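Local coordinates for putative electron transport related protein (Corynebacterium diphtheriae, PDB 4PQ1) that probably acts as a DsbF-like thiol-disulfide oxidoreductase of the thioredoxin superfamily, exchanging disulfide bonds through a CxxC cysteine pair, at residues D64-V69 with Q148-V153; T127-D132 with A138-R143. All coordinates share one frame; numbering follows the deposited sequence.

Overall arrangement
Contact 1 joins helix 63-73, which follows the CxxC segment with its Cys56-Cys59 disulfide, to the C-terminal helix 147-156. Contact 2 is the beta hairpin that pairs strands 127-131 and 137-141. Their centres lie about 11 Å apart, and helix 147-156 comes directly after the hairpin in the chain. Leu150 belongs to the first contact and touches the second: its CD2 lies 3.6 Å from Thr128 CG2 and 3.8 Å from Phe141 CE2, and it packs on Val130 as well. Beside this packing, Asp149 OD2 and Arg143 NH1 form a salt bridge of 3.0 Å. Of contact 1, the Leu66 side chain lies near the CxxC residues without touching them.

Contact 1: residues D64-V69 with Q148-V153; sequences DDLQEV and QDLIKV
Leu150 of helix 147-156 meets Leu66 and Val69 of helix 63-73, and no hydrogen bond crosses between the segments. One residue earlier, Asp149 turns its carboxylate back to the start of its own helix, where OD2 accepts from the backbone N of Thr146. From the other helix, Asp65 OD2 takes the N-H of Ala147, a polar tie beside the apolar patch; donors at this helix start would probably favour both carboxylates as anions. At Leu150, CG stands anti to the carbonyl carbon (chi1 -58°) and CD1 is anti to CA (chi2 179°), which carries this methyl across to the opposing helix. There it fits between Leu66 CD2, 3.8 Å from Leu150 CD1, and Val69 CG2, 3.7 Å from the same methyl. Val69 CG2 also rests 3.9 Å from Leu150 CB, the two side chains meeting nearly at a right angle. This is the thioredoxin fold's pairing of the helix after the CxxC with the C-terminal helix, on one side of the central sheet. Ile151 comes next, its CA 6.7 Å from Val69 CA, the nearest backbone approach of the two segments. Val153, a turn after Leu150, packs on Val130 and strand 137-141 instead, while Leu66 also touches Tyr103 of a loop.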
loop_
_atom_site.group_PDB
_atom_site.type_symbol
_atom_site.label_atom_id
_atom_site.label_comp_id
_atom_site.label_asym_id
_atom_site.label_seq_id
_atom_site.Cartn_x
_atom_site.Cartn_y
_atom_site.Cartn_z
ATOM N N ASP A 64 -6.629 -7.754 -8.950
ATOM C CA ASP A 64 -7.839 -7.185 -9.523
ATOM C C ASP A 64 -8.611 -6.360 -8.500
ATOM O O ASP A 64 -9.212 -5.332 -8.832
ATOM C CB ASP A 64 -8.743 -8.283 -10.063
ATOM C CG ASP A 64 -8.239 -8.865 -11.379
ATOM O OD1 ASP A 64 -7.465 -8.179 -12.088
ATOM O OD2 ASP A 64 -8.636 -10.004 -11.704
ATOM N N ASP A 65 -8.608 -6.830 -7.256
ATOM C CA ASP A 65 -9.365 -6.177 -6.202
ATOM C C ASP A 65 -8.757 -4.823 -5.860
ATOM O O ASP A 65 -9.474 -3.842 -5.646
ATOM C CB ASP A 65 -9.437 -7.077 -4.967
ATOM C CG ASP A 65 -10.623 -8.034 -5.012
ATOM O OD1 ASP A 65 -11.272 -8.147 -6.080
ATOM O OD2 ASP A 65 -10.917 -8.674 -3.982
ATOM N N LEU A 66 -7.433 -4.758 -5.824
ATOM C CA LEU A 66 -6.772 -3.493 -5.552
ATOM C C LEU A 66 -7.077 -2.515 -6.684
ATOM O O LEU A 66 -7.234 -1.329 -6.450
ATOM C CB LEU A 66 -5.267 -3.697 -5.382
ATOM C CG LEU A 66 -4.837 -4.485 -4.137
ATOM C CD1 LEU A 66 -3.417 -4.979 -4.311
ATOM C CD2 LEU A 66 -4.916 -3.606 -2.921
ATOM N N GLN A 67 -7.189 -3.022 -7.907
ATOM C CA GLN A 67 -7.583 -2.180 -9.033
ATOM C C GLN A 67 -8.984 -1.645 -8.792
ATOM O O GLN A 67 -9.291 -0.493 -9.087
ATOM C CB GLN A 67 -7.531 -2.954 -10.363
ATOM C CG GLN A 67 -7.835 -2.086 -11.593
ATOM C CD GLN A 67 -6.889 -0.898 -11.718
ATOM O OE1 GLN A 67 -5.741 -0.953 -11.266
ATOM N NE2 GLN A 67 -7.360 0.174 -12.336
ATOM N N GLU A 68 -9.833 -2.496 -8.236
ATOM C CA GLU A 68 -11.216 -2.147 -7.982
ATOM C C GLU A 68 -11.303 -0.991 -6.981
ATOM O O GLU A 68 -11.946 0.031 -7.238
ATOM C CB GLU A 68 -11.951 -3.376 -7.463
ATOM C CG GLU A 68 -13.435 -3.226 -7.330
ATOM C CD GLU A 68 -14.061 -4.503 -6.823
ATOM O OE1 GLU A 68 -13.595 -5.598 -7.229
ATOM O OE2 GLU A 68 -15.003 -4.407 -6.006
ATOM N N VAL A 69 -10.626 -1.170 -5.850
ATOM C CA VAL A 69 -10.504 -0.157 -4.803
ATOM C C VAL A 69 -9.968 1.154 -5.350
ATOM O O VAL A 69 -10.488 2.217 -5.033
ATOM C CB VAL A 69 -9.583 -0.648 -3.666
ATOM C CG1 VAL A 69 -9.344 0.452 -2.635
ATOM C CG2 VAL A 69 -10.175 -1.868 -2.995
ATOM N N GLN A 148 -13.483 -5.622 -0.537
ATOM C CA GLN A 148 -14.463 -5.240 0.469
ATOM C C GLN A 148 -13.792 -5.038 1.843
ATOM O O GLN A 148 -14.274 -4.240 2.663
ATOM C CB GLN A 148 -15.587 -6.282 0.535
ATOM C CG GLN A 148 -16.909 -5.787 1.149
ATOM C CD GLN A 148 -17.371 -4.439 0.602
ATOM O OE1 GLN A 148 -17.189 -3.404 1.244
ATOM N NE2 GLN A 148 -17.973 -4.448 -0.581
ATOM N N ASP A 149 -12.689 -5.755 2.089
ATOM C CA ASP A 149 -11.832 -5.492 3.254
ATOM C C ASP A 149 -11.502 -4.012 3.293
ATOM O O ASP A 149 -11.701 -3.330 4.301
ATOM C CB ASP A 149 -10.516 -6.287 3.194
ATOM C CG ASP A 149 -10.670 -7.754 3.574
ATOM O OD1 ASP A 149 -11.448 -8.075 4.503
ATOM O OD2 ASP A 149 -9.972 -8.591 2.946
ATOM N N LEU A 150 -11.017 -3.519 2.160
ATOM C CA LEU A 150 -10.520 -2.164 2.053
ATOM C C LEU A 150 -11.643 -1.160 2.004
ATOM O O LEU A 150 -11.575 -0.133 2.665
ATOM C CB LEU A 150 -9.648 -2.020 0.819
ATOM C CG LEU A 150 -8.477 -3.001 0.836
ATOM C CD1 LEU A 150 -7.641 -2.849 -0.417
ATOM C CD2 LEU A 150 -7.628 -2.777 2.068
ATOM N N ILE A 151 -12.672 -1.458 1.223
ATOM C CA ILE A 151 -13.793 -0.546 1.078
ATOM C C ILE A 151 -14.469 -0.269 2.430
ATOM O O ILE A 151 -14.812 0.858 2.726
ATOM C CB ILE A 151 -14.824 -1.087 0.056
ATOM C CG1 ILE A 151 -14.347 -0.788 -1.367
ATOM C CG2 ILE A 151 -16.197 -0.444 0.271
ATOM C CD1 ILE A 151 -15.149 -1.488 -2.428
ATOM N N LYS A 152 -14.631 -1.299 3.247
ATOM C CA LYS A 152 -15.229 -1.143 4.553
ATOM C C LYS A 152 -14.461 -0.142 5.391
ATOM O O LYS A 152 -15.061 0.714 6.043
ATOM C CB LYS A 152 -15.307 -2.484 5.273
ATOM C CG LYS A 152 -16.434 -3.345 4.758
ATOM C CD LYS A 152 -16.649 -4.566 5.631
ATOM C CE LYS A 152 -17.934 -5.281 5.234
ATOM N NZ LYS A 152 -18.180 -6.509 6.044
ATOM N N VAL A 153 -13.138 -0.239 5.363
ATOM C CA VAL A 153 -12.308 0.739 6.033
ATOM C C VAL A 153 -12.471 2.081 5.349
ATOM O O VAL A 153 -12.660 3.107 6.017
ATOM C CB VAL A 153 -10.822 0.373 6.024
ATOM C CG1 VAL A 153 -10.029 1.452 6.787
ATOM C CG2 VAL A 153 -10.605 -1.011 6.628
#

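Contact 2: residues T127-D132 with A138-R143; sequences TTIVLD and AAVFLR
The Phe141 ring turns an edge to strand 127-131: near its plane lie Thr128 O, 3.8 Å from Phe141 CD2, and Val130 CG2, 4.4 Å from Phe141 CE2. One face of the Arg143 guanidinium carries Phe141 CD1, 3.7 Å above its plane and offset toward the rim of the group; NE of this arginine also pairs with Glu13. Thr128 and Phe141 form an antiparallel hydrogen-bonded pair: Phe141 N gives to Thr128 O at 2.8 Å, and Thr128 N gives back to Phe141 O. Phe141 O accepts a CA-H contact from Thr127 too. The antiparallel strands form the hairpin that precedes the last helix of a thioredoxin fold, held between strand 46-52 on one flank and strand 13-15 on the other. Beyond the next pair the register slips: Ala138 and Ala139 both face Val130 in a classic beta bulge. Val130 N gives to Ala139 O, while Ala138 N reaches Val130 O at 2.8 Å in a nearly straight bond (N-H...O 173°). On the opposite face from Phe141, Ile129 and Val140 lie side by side; Val140 CG1, anti to the backbone N (chi1 179°), lies 4.0 Å from Ile129 CG1. Near Arg143, Thr128 OG1 donates at 2.7 Å to a water that in turn donates a hydrogen bond to Arg143 O; the same hydroxyl is hydrogen-bonded to Asn50 ND2.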
loop_
_atom_site.group_PDB
_atom_site.type_symbol
_atom_site.label_atom_id
_atom_site.label_comp_id
_atom_site.label_asym_id
_atom_site.label_seq_id
_atom_site.Cartn_x
_atom_site.Cartn_y
_atom_site.Cartn_z
ATOM N N THR A 127 1.246 -6.790 1.929
ATOM C CA THR A 127 0.772 -6.021 3.085
ATOM C C THR A 127 -0.013 -4.859 2.520
ATOM O O THR A 127 0.392 -4.258 1.512
ATOM C CB THR A 127 1.922 -5.494 3.978
ATOM O OG1 THR A 127 2.520 -6.587 4.689
ATOM C CG2 THR A 127 1.413 -4.403 5.022
ATOM N N THR A 128 -1.144 -4.553 3.144
ATOM C CA THR A 128 -1.921 -3.403 2.721
ATOM C C THR A 128 -2.155 -2.445 3.876
ATOM O O THR A 128 -2.622 -2.846 4.947
ATOM C CB THR A 128 -3.271 -3.812 2.130
ATOM O OG1 THR A 128 -3.049 -4.610 0.969
ATOM C CG2 THR A 128 -4.063 -2.574 1.739
ATOM N N ILE A 129 -1.819 -1.180 3.662
ATOM C CA ILE A 129 -2.062 -0.168 4.683
ATOM C C ILE A 129 -3.001 0.912 4.171
ATOM O O ILE A 129 -2.717 1.566 3.166
ATOM C CB ILE A 129 -0.764 0.470 5.156
ATOM C CG1 ILE A 129 0.170 -0.615 5.700
ATOM C CG2 ILE A 129 -1.074 1.532 6.227
ATOM C CD1 ILE A 129 1.545 -0.125 6.037
ATOM N N VAL A 130 -4.125 1.091 4.861
ATOM C CA VAL A 130 -5.068 2.138 4.477
ATOM C C VAL A 130 -4.767 3.385 5.303
ATOM O O VAL A 130 -4.903 3.362 6.517
ATOM C CB VAL A 130 -6.539 1.713 4.689
ATOM C CG1 VAL A 130 -7.467 2.786 4.177
ATOM C CG2 VAL A 130 -6.839 0.388 3.977
ATOM N N LEU A 131 -4.316 4.449 4.642
ATOM C CA LEU A 131 -4.041 5.712 5.311
ATOM C C LEU A 131 -5.252 6.632 5.205
ATOM O O LEU A 131 -5.932 6.622 4.173
ATOM C CB LEU A 131 -2.821 6.394 4.696
ATOM C CG LEU A 131 -1.527 5.604 4.601
ATOM C CD1 LEU A 131 -0.468 6.463 3.910
ATOM C CD2 LEU A 131 -1.072 5.183 5.969
ATOM N N ASP A 132 -5.529 7.425 6.250
ATOM C CA ASP A 132 -6.651 8.370 6.182
ATOM C C ASP A 132 -6.162 9.654 5.531
ATOM O O ASP A 132 -5.066 9.683 4.992
ATOM C CB ASP A 132 -7.284 8.647 7.574
ATOM C CG ASP A 132 -6.309 9.255 8.586
ATOM O OD1 ASP A 132 -5.345 9.943 8.184
ATOM O OD2 ASP A 132 -6.516 9.047 9.808
ATOM N N ALA A 138 -5.220 3.730 9.232
ATOM C CA ALA A 138 -6.495 3.396 9.852
ATOM C C ALA A 138 -6.613 1.886 9.966
ATOM O O ALA A 138 -7.383 1.360 10.770
ATOM C CB ALA A 138 -7.636 3.960 9.035
ATOM N N ALA A 139 -5.853 1.188 9.124
ATOM C CA ALA A 139 -5.876 -0.266 9.103
ATOM C C ALA A 139 -4.582 -0.791 8.493
ATOM O O ALA A 139 -4.078 -0.234 7.520
ATOM C CB ALA A 139 -7.090 -0.771 8.323
ATOM N N VAL A 140 -4.038 -1.850 9.085
ATOM C CA VAL A 140 -2.929 -2.578 8.482
ATOM C C VAL A 140 -3.292 -4.046 8.306
ATOM O O VAL A 140 -3.703 -4.710 9.257
ATOM C CB VAL A 140 -1.644 -2.471 9.321
ATOM C CG1 VAL A 140 -0.498 -3.279 8.654
ATOM C CG2 VAL A 140 -1.270 -0.994 9.538
ATOM N N PHE A 141 -3.146 -4.544 7.086
ATOM C CA PHE A 141 -3.479 -5.928 6.766
ATOM C C PHE A 141 -2.221 -6.723 6.454
ATOM O O PHE A 141 -1.538 -6.436 5.466
ATOM C CB PHE A 141 -4.435 -5.999 5.571
ATOM C CG PHE A 141 -5.806 -5.434 5.847
ATOM C CD1 PHE A 141 -6.784 -6.216 6.437
ATOM C CD2 PHE A 141 -6.124 -4.126 5.489
ATOM C CE1 PHE A 141 -8.048 -5.699 6.691
ATOM C CE2 PHE A 141 -7.380 -3.611 5.740
ATOM C CZ PHE A 141 -8.349 -4.397 6.343
ATOM N N LEU A 142 -1.914 -7.709 7.298
ATOM C CA LEU A 142 -0.734 -8.553 7.110
ATOM C C LEU A 142 -1.149 -9.851 6.416
ATOM O O LEU A 142 -0.836 -10.958 6.856
ATOM C CB LEU A 142 -0.056 -8.845 8.450
ATOM C CG LEU A 142 0.308 -7.579 9.246
ATOM C CD1 LEU A 142 0.862 -7.938 10.620
ATOM C CD2 LEU A 142 1.281 -6.682 8.466
ATOM N N ARG A 143 -1.866 -9.683 5.318
ATOM C CA ARG A 143 -2.474 -10.776 4.618
ATOM C C ARG A 143 -2.992 -10.214 3.323
ATOM O O ARG A 143 -3.103 -8.999 3.182
ATOM C CB ARG A 143 -3.600 -11.418 5.429
ATOM C CG ARG A 143 -4.717 -10.465 5.823
ATOM C CD ARG A 143 -5.965 -11.249 6.201
ATOM N NE ARG A 143 -7.053 -10.415 6.700
ATOM C CZ ARG A 143 -8.049 -9.954 5.955
ATOM N NH1 ARG A 143 -8.099 -10.235 4.662
ATOM N NH2 ARG A 143 -9.004 -9.211 6.502
HETATM O O HOH W 1 -2.887 -7.294 1.216
#